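Local coordinates for protein ferric enterobactin receptor PIRA (PDB 5FP2) that probably takes up ferric siderophores such as enterobactin across the outer membrane of Pseudomonas aeruginosa as a TonB-dependent receptor, at residues T162-T173 / T184-P194. Numbering follows the deposited sequence.
Sequences TDRLRGSMTVFT and TRRANFSLSGP
Phe172 and Arg186, a hydrogen-bonded pair on two adjacent antiparallel strands, show how an extended backbone pairing can be completed by a cation-pi stack. The guanidinium of Arg186 lies over one face of the Phe172 ring, centres 4.6 Å apart and planes inclined by 20°, with NH2 above the ring at 3.9 Å from Phe172 CG. Arg186 first turns its CG between its own backbone N and carbonyl carbon (chi1 56°) and then runs out straight to NE, which carries the charged group over to the ring. The plug side fixes its rotation: NH1 forms a salt bridge with Glu129 and NH2 bonds to Pro53 O.

Beside this stack, Thr170 and Asn188 run alongside one another, Asn188 OD1 lying 3.2 Å from Thr170 CB. Thr170 OG1 is hydrogen-bonded to Thr714 OG1.

Backbone bonds pair Arg166, Ser168, Thr170 and Phe172 with Ser192, Ser190, Asn188 and Arg186; the straightest, at 170°, joins Phe172 N to Arg186 O over 2.9 Å, whereas Arg166 N to Ser192 O is weak.

On the opposite face Met169 CG meets Phe189 CB at 4.2 Å, and at the loop end of the hairpin Leu165 CD1 meets Leu191 CD1. Strand 166-176 of this first hairpin also pairs with strand 708-716, closing the 22-stranded barrel of a TonB-dependent receptor, and the face carrying Phe172 and Arg186 meets the plug.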
loop_
_atom_site.group_PDB
_atom_site.type_symbol
_atom_site.label_atom_id
_atom_site.label_comp_id
_atom_site.label_asym_id
_atom_site.label_seq_id
_atom_site.Cartn_x
_atom_site.Cartn_y
_atom_site.Cartn_z
ATOM N N THR A 162 6.537 22.702 -1.655
ATOM C CA THR A 162 6.847 23.406 -0.427
ATOM C C THR A 162 7.186 24.865 -0.733
ATOM O O THR A 162 7.452 25.215 -1.879
ATOM C CB THR A 162 8.012 22.698 0.294
ATOM O OG1 THR A 162 8.396 23.428 1.470
ATOM C CG2 THR A 162 9.189 22.536 -0.655
ATOM N N ASP A 163 7.115 25.724 0.278
ATOM C CA ASP A 163 7.295 27.166 0.093
ATOM C C ASP A 163 8.746 27.515 -0.232
ATOM O O ASP A 163 9.048 28.642 -0.631
ATOM C CB ASP A 163 6.854 27.922 1.353
ATOM C CG ASP A 163 7.466 27.346 2.631
ATOM O OD1 ASP A 163 8.424 26.547 2.542
ATOM O OD2 ASP A 163 6.965 27.655 3.732
ATOM N N ARG A 164 9.633 26.538 -0.056
ATOM C CA ARG A 164 11.057 26.709 -0.290
ATOM C C ARG A 164 11.529 25.617 -1.250
ATOM O O ARG A 164 10.854 24.608 -1.412
ATOM C CB ARG A 164 11.800 26.605 1.040
ATOM C CG ARG A 164 11.476 27.712 2.033
ATOM C CD ARG A 164 12.341 27.609 3.289
ATOM N NE ARG A 164 12.198 26.311 3.961
ATOM C CZ ARG A 164 12.538 26.070 5.227
ATOM N NH1 ARG A 164 13.074 27.026 5.975
ATOM N NH2 ARG A 164 12.335 24.866 5.751
ATOM N N LEU A 165 12.640 25.843 -1.945
ATOM C CA LEU A 165 13.032 24.957 -3.044
ATOM C C LEU A 165 13.735 23.762 -2.464
ATOM O O LEU A 165 14.476 23.891 -1.500
ATOM C CB LEU A 165 13.963 25.663 -4.041
ATOM C CG LEU A 165 14.645 24.755 -5.079
ATOM C CD1 LEU A 165 13.758 24.525 -6.290
ATOM C CD2 LEU A 165 16.001 25.280 -5.523
ATOM N N ARG A 166 13.552 22.609 -3.092
ATOM C CA ARG A 166 13.885 21.347 -2.461
ATOM C C ARG A 166 14.276 20.339 -3.522
ATOM O O ARG A 166 13.478 19.970 -4.373
ATOM C CB ARG A 166 12.695 20.826 -1.651
ATOM C CG ARG A 166 13.053 19.817 -0.569
ATOM C CD ARG A 166 11.816 19.372 0.208
ATOM N NE ARG A 166 11.847 19.869 1.584
ATOM C CZ ARG A 166 11.403 19.206 2.656
ATOM N NH1 ARG A 166 10.864 17.988 2.546
ATOM N NH2 ARG A 166 11.491 19.778 3.850
ATOM N N GLY A 167 15.507 19.859 -3.436
ATOM C CA GLY A 167 15.943 18.774 -4.295
ATOM C C GLY A 167 16.477 17.629 -3.469
ATOM O O GLY A 167 16.967 17.840 -2.370
ATOM N N SER A 168 16.303 16.417 -3.982
ATOM C CA SER A 168 17.066 15.276 -3.529
ATOM C C SER A 168 17.405 14.332 -4.682
ATOM O O SER A 168 16.621 14.162 -5.623
ATOM C CB SER A 168 16.310 14.527 -2.424
ATOM O OG SER A 168 17.105 13.487 -1.872
ATOM N N MET A 169 18.602 13.748 -4.602
ATOM C CA MET A 169 18.941 12.545 -5.351
ATOM C C MET A 169 19.206 11.383 -4.404
ATOM O O MET A 169 19.532 11.576 -3.231
ATOM C CB MET A 169 20.196 12.774 -6.183
ATOM C CG MET A 169 19.955 13.582 -7.444
ATOM S SD MET A 169 21.423 13.622 -8.496
ATOM C CE MET A 169 21.841 11.860 -8.475
ATOM N N THR A 170 19.131 10.176 -4.951
ATOM C CA THR A 170 19.535 8.973 -4.239
ATOM C C THR A 170 20.122 7.968 -5.200
ATOM O O THR A 170 19.456 7.560 -6.156
ATOM C CB THR A 170 18.335 8.260 -3.616
ATOM O OG1 THR A 170 17.606 9.173 -2.790
ATOM C CG2 THR A 170 18.816 7.074 -2.790
ATOM N N VAL A 171 21.304 7.461 -4.881
ATOM C CA VAL A 171 21.777 6.283 -5.578
ATOM C C VAL A 171 21.883 5.084 -4.644
ATOM O O VAL A 171 22.410 5.177 -3.532
ATOM C CB VAL A 171 23.128 6.513 -6.249
ATOM C CG1 VAL A 171 23.321 5.475 -7.341
ATOM C CG2 VAL A 171 23.193 7.921 -6.812
ATOM N N PHE A 172 21.408 3.944 -5.128
ATOM C CA PHE A 172 21.429 2.719 -4.349
ATOM C C PHE A 172 21.891 1.575 -5.224
ATOM O O PHE A 172 21.501 1.477 -6.393
ATOM C CB PHE A 172 20.033 2.409 -3.823
ATOM C CG PHE A 172 19.930 1.087 -3.125
ATOM C CD1 PHE A 172 19.726 -0.076 -3.842
ATOM C CD2 PHE A 172 20.029 1.016 -1.754
ATOM C CE1 PHE A 172 19.601 -1.291 -3.203
ATOM C CE2 PHE A 172 19.928 -0.203 -1.095
ATOM C CZ PHE A 172 19.693 -1.360 -1.817
ATOM N N THR A 173 22.670 0.676 -4.636
ATOM C CA THR A 173 23.186 -0.454 -5.374
ATOM C C THR A 173 23.338 -1.645 -4.430
ATOM O O THR A 173 23.891 -1.539 -3.335
ATOM C CB THR A 173 24.520 -0.104 -6.055
ATOM O OG1 THR A 173 25.153 -1.299 -6.513
ATOM C CG2 THR A 173 25.441 0.618 -5.093
ATOM N N THR A 184 21.757 -4.909 -8.616
ATOM C CA THR A 184 20.787 -3.859 -8.841
ATOM C C THR A 184 21.395 -2.496 -8.590
ATOM O O THR A 184 22.174 -2.289 -7.674
ATOM C CB THR A 184 19.542 -4.021 -7.953
ATOM O OG1 THR A 184 18.821 -5.184 -8.360
ATOM C CG2 THR A 184 18.632 -2.835 -8.097
ATOM N N ARG A 185 21.110 -1.583 -9.504
ATOM C CA ARG A 185 21.352 -0.167 -9.271
ATOM C C ARG A 185 20.071 0.599 -9.492
ATOM O O ARG A 185 19.399 0.401 -10.501
ATOM C CB ARG A 185 22.431 0.367 -10.203
ATOM C CG ARG A 185 22.856 1.776 -9.849
ATOM C CD ARG A 185 23.890 2.276 -10.850
ATOM N NE ARG A 185 25.145 1.536 -10.736
ATOM C CZ ARG A 185 26.021 1.688 -9.745
ATOM N NH1 ARG A 185 25.769 2.534 -8.741
ATOM N NH2 ARG A 185 27.144 0.970 -9.741
ATOM N N ARG A 186 19.677 1.384 -8.499
ATOM C CA ARG A 186 18.602 2.328 -8.708
ATOM C C ARG A 186 18.985 3.729 -8.259
ATOM O O ARG A 186 20.017 3.946 -7.640
ATOM C CB ARG A 186 17.310 1.858 -8.028
ATOM C CG ARG A 186 17.425 1.570 -6.538
ATOM C CD ARG A 186 16.071 1.268 -5.920
ATOM N NE ARG A 186 16.185 1.259 -4.476
ATOM C CZ ARG A 186 16.116 2.328 -3.688
ATOM N NH1 ARG A 186 15.740 3.505 -4.172
ATOM N NH2 ARG A 186 16.306 2.178 -2.367
ATOM N N ALA A 187 18.169 4.691 -8.658
ATOM C CA ALA A 187 18.606 6.075 -8.825
ATOM C C ALA A 187 17.357 6.924 -8.947
ATOM O O ALA A 187 16.489 6.623 -9.761
ATOM C CB ALA A 187 19.437 6.220 -10.088
ATOM N N ASN A 188 17.224 7.923 -8.089
ATOM C CA ASN A 188 16.046 8.765 -8.121
ATOM C C ASN A 188 16.248 10.128 -7.497
ATOM O O ASN A 188 17.233 10.392 -6.814
ATOM C CB ASN A 188 14.888 8.071 -7.428
ATOM C CG ASN A 188 15.305 7.435 -6.099
ATOM O OD1 ASN A 188 15.490 8.112 -5.074
ATOM N ND2 ASN A 188 15.481 6.126 -6.124
ATOM N N PHE A 189 15.313 11.014 -7.799
ATOM C CA PHE A 189 15.461 12.437 -7.517
ATOM C C PHE A 189 14.079 12.927 -7.133
ATOM O O PHE A 189 13.064 12.393 -7.598
ATOM C CB PHE A 189 15.965 13.208 -8.758
ATOM C CG PHE A 189 14.905 13.442 -9.794
ATOM C CD1 PHE A 189 13.903 14.385 -9.578
ATOM C CD2 PHE A 189 14.855 12.669 -10.946
ATOM C CE1 PHE A 189 12.837 14.501 -10.460
ATOM C CE2 PHE A 189 13.846 12.864 -11.897
ATOM C CZ PHE A 189 12.817 13.751 -11.632
ATOM N N SER A 190 14.038 13.964 -6.312
ATOM C CA SER A 190 12.811 14.704 -6.155
ATOM C C SER A 190 13.087 16.193 -6.074
ATOM O O SER A 190 13.807 16.650 -5.199
ATOM C CB SER A 190 12.080 14.276 -4.900
ATOM O OG SER A 190 11.337 15.387 -4.400
ATOM N N LEU A 191 12.452 16.953 -6.950
ATOM C CA LEU A 191 12.574 18.401 -6.946
ATOM C C LEU A 191 11.202 19.015 -6.656
ATOM O O LEU A 191 10.167 18.503 -7.098
ATOM C CB LEU A 191 13.085 18.877 -8.305
ATOM C CG LEU A 191 13.493 20.348 -8.387
ATOM C CD1 LEU A 191 14.716 20.614 -7.525
ATOM C CD2 LEU A 191 13.783 20.758 -9.813
ATOM N N SER A 192 11.189 20.052 -5.828
ATOM C CA SER A 192 9.936 20.677 -5.425
ATOM C C SER A 192 10.180 22.097 -4.929
ATOM O O SER A 192 11.230 22.408 -4.370
ATOM C CB SER A 192 9.220 19.832 -4.346
ATOM O OG SER A 192 9.672 20.126 -3.025
ATOM N N GLY A 193 9.183 22.952 -5.100
ATOM C CA GLY A 193 9.366 24.362 -4.773
ATOM C C GLY A 193 8.292 25.290 -5.309
ATOM O O GLY A 193 7.290 24.853 -5.873
ATOM N N PRO A 194 8.468 26.585 -5.072
ATOM C CA PRO A 194 7.483 27.524 -5.558
ATOM C C PRO A 194 7.883 28.087 -6.892
ATOM O O PRO A 194 9.070 28.197 -7.183
ATOM C CB PRO A 194 7.504 28.624 -4.503
ATOM C CG PRO A 194 8.901 28.610 -3.990
ATOM C CD PRO A 194 9.390 27.195 -4.105
#